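Local coordinates for Lin0012 protein (Listeria innocua, PDB 3K17) that probably phosphorylates phosphomevalonate with ATP, a step of the mevalonate pathway to isopentenyl diphosphate, as a GHMP-family kinase, at residues T76-F88 and K146-N158. Residues are numbered along the deposited sequence; the frame is centred on the assembly and turned at random.
Sequences TFTAEAINIATTF and KLAALSHLVVQGN
Val-155 fits its two methyls into separate hollows on the helix that begins at Thr-76. Its CG1 sits over one face of the Phe-77 ring in a CH-pi contact, 3.5 Å from the centroid, and is also pressed against Thr-76 CG2 at a tight 3.4 Å. The other methyl, CG2, lies against CB and CG of Glu-80, so one beta-branched side chain fills both hollows. Phe-77, its CG anti to the carbonyl carbon (chi1 -80°), extends its ring to His-152 in an offset stack, centroids 4.8 Å apart and planes at 26°, with ring atom CE1 above the imidazole near its rim. Gln-156 OE1 meets the edge of the phenyl ring at CZ, its amide nearly coplanar with the ring. Outside the pair, Ser-120 of helix 119-135 hydrogen-bonds His-152 NE2, which should help to hold the imidazole against Phe-77.

The two helices run roughly antiparallel at 137°. Ala-81 and Ser-151 are small enough for a close backbone approach, their CA atoms 5.5 Å apart, and Ser-151 OG lies against Glu-80 CG. Beyond them Ile-84, long and methyl-tipped, sets CD1 into the hollow beside Leu-147 O and Leu-150 CB, 3.7 Å from the latter. Leu-147 answers with a branched end whose CD2 lies in the notch formed by Ile-84 CG1 and Phe-88 CB; Met-196 of helix 192-197 packs against both Leu-147 and Phe-88.

No direct hydrogen bond joins the two segments. A water bridges them instead, donating to Phe-77 O (2.8 Å) and hydrogen-bonded to Ser-151 OG (2.6 Å), giving the buried hydroxyl a polar partner. Within this GHMP kinase N-terminal region, cohesion probably rests mainly on shape and apolar contact, with ring stacking at one end, aliphatic packing at the other and a single water-mediated polar link.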
ATOM      1  N   THR A  76      -1.484   7.171 -21.652  1.00 16.92           N
ATOM      2  CA  THR A  76      -0.112   6.718 -21.804  1.00 18.64           C
ATOM      3  C   THR A  76       0.578   6.893 -23.149  1.00 17.06           C
ATOM      4  O   THR A  76       1.636   7.511 -23.203  1.00 16.48           O
ATOM      5  CB  THR A  76       0.031   5.254 -21.334  1.00 22.06           C
ATOM      6  OG1 THR A  76      -0.597   5.111 -20.056  1.00 24.74           O
ATOM      7  CG2 THR A  76       1.496   4.897 -21.163  1.00 24.39           C
ATOM      8  N   PHE A  77       0.007   6.381 -24.237  1.00 17.03           N
ATOM      9  CA  PHE A  77       0.693   6.524 -25.517  1.00 16.22           C
ATOM     10  C   PHE A  77       0.950   7.972 -25.914  1.00 13.80           C
ATOM     11  O   PHE A  77       2.067   8.312 -26.276  1.00 14.03           O
ATOM     12  CB  PHE A  77      -0.063   5.805 -26.644  1.00 13.68           C
ATOM     13  CG  PHE A  77       0.175   4.319 -26.675  1.00 15.52           C
ATOM     14  CD1 PHE A  77       1.411   3.807 -27.076  1.00 16.80           C
ATOM     15  CD2 PHE A  77      -0.826   3.432 -26.293  1.00 14.25           C
ATOM     16  CE1 PHE A  77       1.651   2.424 -27.096  1.00 14.35           C
ATOM     17  CE2 PHE A  77      -0.598   2.045 -26.310  1.00 17.75           C
ATOM     18  CZ  PHE A  77       0.649   1.546 -26.714  1.00 16.72           C
ATOM     19  N   THR A  78      -0.072   8.821 -25.842  1.00 14.68           N
ATOM     20  CA  THR A  78       0.096  10.215 -26.230  1.00 15.11           C
ATOM     21  C   THR A  78       0.920  11.021 -25.237  1.00 16.12           C
ATOM     22  O   THR A  78       1.668  11.926 -25.636  1.00 17.61           O
ATOM     23  CB  THR A  78      -1.274  10.910 -26.471  1.00 16.10           C
ATOM     24  OG1 THR A  78      -2.108  10.758 -25.318  1.00 16.59           O
ATOM     25  CG2 THR A  78      -1.970  10.288 -27.668  1.00 15.24           C
ATOM     26  N   ALA A  79       0.800  10.703 -23.950  1.00 14.28           N
ATOM     27  CA  ALA A  79       1.576  11.420 -22.945  1.00 13.72           C
ATOM     28  C   ALA A  79       3.051  11.123 -23.167  1.00 11.67           C
ATOM     29  O   ALA A  79       3.894  12.006 -23.053  1.00 12.15           O
ATOM     30  CB  ALA A  79       1.172  10.994 -21.535  1.00 13.20           C
ATOM     31  N   GLU A  80       3.360   9.871 -23.479  1.00 10.69           N
ATOM     32  CA  GLU A  80       4.748   9.483 -23.699  1.00 12.36           C
ATOM     33  C   GLU A  80       5.326  10.201 -24.922  1.00 12.09           C
ATOM     34  O   GLU A  80       6.473  10.639 -24.903  1.00 13.02           O
ATOM     35  CB  GLU A  80       4.848   7.969 -23.894  1.00 11.54           C
ATOM     36  CG  GLU A  80       6.259   7.454 -24.065  1.00 12.15           C
ATOM     37  CD  GLU A  80       7.030   7.388 -22.760  1.00 16.86           C
ATOM     38  OE1 GLU A  80       6.429   7.640 -21.697  1.00 16.84           O
ATOM     39  OE2 GLU A  80       8.239   7.073 -22.795  1.00 16.15           O
ATOM     40  N   ALA A  81       4.530  10.303 -25.985  1.00 12.54           N
ATOM     41  CA  ALA A  81       4.976  10.977 -27.203  1.00 12.64           C
ATOM     42  C   ALA A  81       5.250  12.449 -26.899  1.00 12.50           C
ATOM     43  O   ALA A  81       6.219  13.015 -27.376  1.00 13.31           O
ATOM     44  CB  ALA A  81       3.927  10.846 -28.287  1.00  9.53           C
ATOM     45  N   ILE A  82       4.388  13.062 -26.090  1.00 14.46           N
ATOM     46  CA  ILE A  82       4.555  14.461 -25.709  1.00 12.89           C
ATOM     47  C   ILE A  82       5.816  14.637 -24.856  1.00 16.18           C
ATOM     48  O   ILE A  82       6.571  15.600 -25.024  1.00 15.60           O
ATOM     49  CB  ILE A  82       3.314  14.960 -24.910  1.00 14.14           C
ATOM     50  CG1 ILE A  82       2.129  15.125 -25.858  1.00 11.63           C
ATOM     51  CG2 ILE A  82       3.627  16.271 -24.194  1.00 15.28           C
ATOM     52  CD1 ILE A  82       0.809  15.416 -25.155  1.00 19.43           C
ATOM     53  N   ASN A  83       6.048  13.698 -23.945  1.00 14.54           N
ATOM     54  CA  ASN A  83       7.211  13.768 -23.067  1.00 15.96           C
ATOM     55  C   ASN A  83       8.525  13.602 -23.835  1.00 16.18           C
ATOM     56  O   ASN A  83       9.476  14.360 -23.633  1.00 15.24           O
ATOM     57  CB  ASN A  83       7.087  12.713 -21.959  1.00 15.34           C
ATOM     58  CG  ASN A  83       5.993  13.061 -20.944  1.00 20.08           C
ATOM     59  OD1 ASN A  83       5.351  12.177 -20.352  1.00 18.02           O
ATOM     60  ND2 ASN A  83       5.780  14.353 -20.739  1.00 14.95           N
ATOM     61  N   ILE A  84       8.582  12.620 -24.723  1.00 15.40           N
ATOM     62  CA  ILE A  84       9.799  12.413 -25.488  1.00 17.14           C
ATOM     63  C   ILE A  84      10.025  13.574 -26.465  1.00 16.84           C
ATOM     64  O   ILE A  84      11.158  13.985 -26.686  1.00 15.79           O
ATOM     65  CB  ILE A  84       9.756  11.077 -26.260  1.00 17.53           C
ATOM     66  CG1 ILE A  84      11.147  10.745 -26.798  1.00 18.61           C
ATOM     67  CG2 ILE A  84       8.756  11.168 -27.406  1.00 20.94           C
ATOM     68  CD1 ILE A  84      11.223   9.396 -27.490  1.00 19.61           C
ATOM     69  N   ALA A  85       8.952  14.115 -27.038  1.00 17.03           N
ATOM     70  CA  ALA A  85       9.103  15.232 -27.973  1.00 17.78           C
ATOM     71  C   ALA A  85       9.633  16.448 -27.209  1.00 19.25           C
ATOM     72  O   ALA A  85      10.496  17.188 -27.693  1.00 18.30           O
ATOM     73  CB  ALA A  85       7.777  15.556 -28.621  1.00 16.71           C
ATOM     74  N   THR A  86       9.113  16.635 -26.004  1.00 17.32           N
ATOM     75  CA  THR A  86       9.519  17.733 -25.145  1.00 17.56           C
ATOM     76  C   THR A  86      10.999  17.627 -24.786  1.00 18.66           C
ATOM     77  O   THR A  86      11.723  18.617 -24.824  1.00 19.86           O
ATOM     78  CB  THR A  86       8.669  17.746 -23.851  1.00 16.78           C
ATOM     79  OG1 THR A  86       7.325  18.134 -24.170  1.00 15.20           O
ATOM     80  CG2 THR A  86       9.256  18.696 -22.826  1.00 13.98           C
ATOM     81  N   THR A  87      11.441  16.426 -24.422  1.00 20.10           N
ATOM     82  CA  THR A  87      12.835  16.209 -24.072  1.00 20.20           C
ATOM     83  C   THR A  87      13.723  16.434 -25.299  1.00 21.36           C
ATOM     84  O   THR A  87      14.837  16.951 -25.180  1.00 19.58           O
ATOM     85  CB  THR A  87      13.062  14.784 -23.529  1.00 20.45           C
ATOM     86  OG1 THR A  87      12.428  14.663 -22.250  1.00 18.76           O
ATOM     87  CG2 THR A  87      14.564  14.485 -23.383  1.00 18.84           C
ATOM     88  N   PHE A  88      13.232  16.045 -26.474  1.00 19.90           N
ATOM     89  CA  PHE A  88      14.008  16.238 -27.694  1.00 20.45           C
ATOM     90  C   PHE A  88      14.136  17.727 -28.019  1.00 20.93           C
ATOM     91  O   PHE A  88      15.223  18.208 -28.325  1.00 23.34           O
ATOM     92  CB  PHE A  88      13.364  15.530 -28.885  1.00 21.02           C
ATOM     93  CG  PHE A  88      14.057  15.812 -30.191  1.00 22.41           C
ATOM     94  CD1 PHE A  88      15.321  15.286 -30.451  1.00 22.58           C
ATOM     95  CD2 PHE A  88      13.478  16.650 -31.130  1.00 21.70           C
ATOM     96  CE1 PHE A  88      16.000  15.598 -31.626  1.00 23.96           C
ATOM     97  CE2 PHE A  88      14.148  16.969 -32.311  1.00 26.27           C
ATOM     98  CZ  PHE A  88      15.417  16.439 -32.557  1.00 23.60           C
ATOM     99  N   LYS A 146      12.067   7.737 -35.271  1.00 18.21           N
ATOM    100  CA  LYS A 146      12.809   7.300 -34.093  1.00 18.92           C
ATOM    101  C   LYS A 146      12.153   7.773 -32.792  1.00 17.97           C
ATOM    102  O   LYS A 146      12.084   7.026 -31.825  1.00 16.16           O
ATOM    103  CB  LYS A 146      14.256   7.809 -34.150  1.00 23.06           C
ATOM    104  CG  LYS A 146      15.121   7.181 -35.239  1.00 23.83           C
ATOM    105  CD  LYS A 146      16.529   7.754 -35.172  1.00 26.50           C
ATOM    106  CE  LYS A 146      17.434   7.203 -36.264  1.00 29.33           C
ATOM    107  NZ  LYS A 146      18.799   7.805 -36.174  1.00 31.44           N
ATOM    108  N   LEU A 147      11.700   9.020 -32.759  1.00 18.02           N
ATOM    109  CA  LEU A 147      11.036   9.534 -31.566  1.00 17.42           C
ATOM    110  C   LEU A 147       9.758   8.722 -31.335  1.00 15.87           C
ATOM    111  O   LEU A 147       9.513   8.234 -30.238  1.00 15.72           O
ATOM    112  CB  LEU A 147      10.683  11.013 -31.747  1.00 17.40           C
ATOM    113  CG  LEU A 147      11.844  12.011 -31.796  1.00 20.37           C
ATOM    114  CD1 LEU A 147      11.321  13.379 -32.214  1.00 18.98           C
ATOM    115  CD2 LEU A 147      12.530  12.085 -30.431  1.00 20.19           C
ATOM    116  N   ALA A 148       8.962   8.568 -32.390  1.00 14.43           N
ATOM    117  CA  ALA A 148       7.708   7.830 -32.315  1.00 13.68           C
ATOM    118  C   ALA A 148       7.915   6.361 -31.954  1.00 14.77           C
ATOM    119  O   ALA A 148       7.127   5.780 -31.190  1.00 14.58           O
ATOM    120  CB  ALA A 148       6.958   7.947 -33.643  1.00 12.30           C
ATOM    121  N   ALA A 149       8.969   5.760 -32.499  1.00 15.34           N
ATOM    122  CA  ALA A 149       9.275   4.358 -32.234  1.00 16.63           C
ATOM    123  C   ALA A 149       9.720   4.121 -30.786  1.00 18.23           C
ATOM    124  O   ALA A 149       9.283   3.156 -30.148  1.00 17.69           O
ATOM    125  CB  ALA A 149      10.353   3.863 -33.198  1.00 19.49           C
ATOM    126  N   LEU A 150      10.599   4.981 -30.278  1.00 16.59           N
ATOM    127  CA  LEU A 150      11.063   4.852 -28.896  1.00 17.79           C
ATOM    128  C   LEU A 150       9.868   5.011 -27.965  1.00 16.59           C
ATOM    129  O   LEU A 150       9.702   4.250 -27.020  1.00 16.76           O
ATOM    130  CB  LEU A 150      12.094   5.930 -28.556  1.00 16.44           C
ATOM    131  CG  LEU A 150      13.505   5.793 -29.135  1.00 19.89           C
ATOM    132  CD1 LEU A 150      14.366   6.974 -28.706  1.00 18.66           C
ATOM    133  CD2 LEU A 150      14.120   4.489 -28.647  1.00 19.53           C
ATOM    134  N   SER A 151       9.045   6.017 -28.238  1.00 16.60           N
ATOM    135  CA  SER A 151       7.863   6.287 -27.425  1.00 16.19           C
ATOM    136  C   SER A 151       6.951   5.068 -27.363  1.00 15.63           C
ATOM    137  O   SER A 151       6.621   4.572 -26.285  1.00 15.64           O
ATOM    138  CB  SER A 151       7.078   7.472 -28.005  1.00 15.77           C
ATOM    139  OG  SER A 151       5.903   7.744 -27.246  1.00 14.17           O
ATOM    140  N   HIS A 152       6.560   4.584 -28.535  1.00 15.31           N
ATOM    141  CA  HIS A 152       5.649   3.460 -28.635  1.00 14.45           C
ATOM    142  C   HIS A 152       6.178   2.139 -28.081  1.00 15.14           C
ATOM    143  O   HIS A 152       5.427   1.388 -27.463  1.00 12.69           O
ATOM    144  CB  HIS A 152       5.210   3.282 -30.092  1.00 13.62           C
ATOM    145  CG  HIS A 152       4.004   2.409 -30.259  1.00 16.62           C
ATOM    146  ND1 HIS A 152       4.073   1.032 -30.261  1.00 15.82           N
ATOM    147  CD2 HIS A 152       2.694   2.720 -30.412  1.00 15.61           C
ATOM    148  CE1 HIS A 152       2.858   0.531 -30.411  1.00 15.36           C
ATOM    149  NE2 HIS A 152       2.003   1.535 -30.503  1.00 15.21           N
ATOM    150  N   LEU A 153       7.459   1.855 -28.275  1.00 15.83           N
ATOM    151  CA  LEU A 153       7.989   0.588 -27.788  1.00 18.72           C
ATOM    152  C   LEU A 153       8.060   0.506 -26.260  1.00 18.89           C
ATOM    153  O   LEU A 153       7.764  -0.538 -25.693  1.00 19.74           O
ATOM    154  CB  LEU A 153       9.351   0.289 -28.429  1.00 19.68           C
ATOM    155  CG  LEU A 153      10.672   0.861 -27.926  1.00 24.94           C
ATOM    156  CD1 LEU A 153      11.099   0.134 -26.655  1.00 25.06           C
ATOM    157  CD2 LEU A 153      11.736   0.671 -29.019  1.00 25.32           C
ATOM    158  N   VAL A 154       8.427   1.584 -25.573  1.00 17.21           N
ATOM    159  CA  VAL A 154       8.456   1.466 -24.117  1.00 17.71           C
ATOM    160  C   VAL A 154       7.037   1.423 -23.531  1.00 18.50           C
ATOM    161  O   VAL A 154       6.826   0.862 -22.458  1.00 18.60           O
ATOM    162  CB  VAL A 154       9.285   2.595 -23.442  1.00 17.43           C
ATOM    163  CG1 VAL A 154      10.732   2.538 -23.950  1.00 19.65           C
ATOM    164  CG2 VAL A 154       8.666   3.951 -23.704  1.00 14.53           C
ATOM    165  N   VAL A 155       6.054   1.997 -24.226  1.00 16.71           N
ATOM    166  CA  VAL A 155       4.685   1.945 -23.702  1.00 15.62           C
ATOM    167  C   VAL A 155       4.059   0.581 -24.012  1.00 17.59           C
ATOM    168  O   VAL A 155       3.489  -0.070 -23.139  1.00 18.05           O
ATOM    169  CB  VAL A 155       3.792   3.051 -24.290  1.00 15.23           C
ATOM    170  CG1 VAL A 155       2.351   2.859 -23.809  1.00 14.23           C
ATOM    171  CG2 VAL A 155       4.307   4.415 -23.852  1.00 15.30           C
ATOM    172  N   GLN A 156       4.168   0.148 -25.259  1.00 15.90           N
ATOM    173  CA  GLN A 156       3.623  -1.143 -25.646  1.00 19.40           C
ATOM    174  C   GLN A 156       4.389  -2.280 -24.942  1.00 17.36           C
ATOM    175  O   GLN A 156       3.806  -3.284 -24.562  1.00 17.74           O
ATOM    176  CB  GLN A 156       3.711  -1.300 -27.168  1.00 20.16           C
ATOM    177  CG  GLN A 156       3.175  -2.613 -27.722  1.00 22.78           C
ATOM    178  CD  GLN A 156       1.707  -2.828 -27.406  1.00 27.13           C
ATOM    179  OE1 GLN A 156       0.916  -1.883 -27.381  1.00 29.34           O
ATOM    180  NE2 GLN A 156       1.331  -4.081 -27.178  1.00 28.38           N
ATOM    181  N   GLY A 157       5.692  -2.114 -24.763  1.00 18.77           N
ATOM    182  CA  GLY A 157       6.482  -3.150 -24.109  1.00 19.72           C
ATOM    183  C   GLY A 157       6.924  -4.239 -25.076  1.00 22.96           C
ATOM    184  O   GLY A 157       7.593  -5.195 -24.684  1.00 22.47           O
ATOM    185  N   ASN A 158       6.539  -4.095 -26.342  1.00 22.63           N
ATOM    186  CA  ASN A 158       6.902  -5.047 -27.394  1.00 24.16           C
ATOM    187  C   ASN A 158       6.422  -4.502 -28.731  1.00 22.70           C
ATOM    188  O   ASN A 158       5.881  -3.396 -28.793  1.00 24.28           O
ATOM    189  CB  ASN A 158       6.275  -6.423 -27.131  1.00 26.29           C
ATOM    190  CG  ASN A 158       4.774  -6.352 -26.926  1.00 26.52           C
ATOM    191  OD1 ASN A 158       4.060  -5.761 -27.723  1.00 28.02           O
ATOM    192  ND2 ASN A 158       4.294  -6.958 -25.852  1.00 30.88           N
TER
HETATM  193  O   HOH W   1       3.639   6.496 -27.669  1.00  8.48           O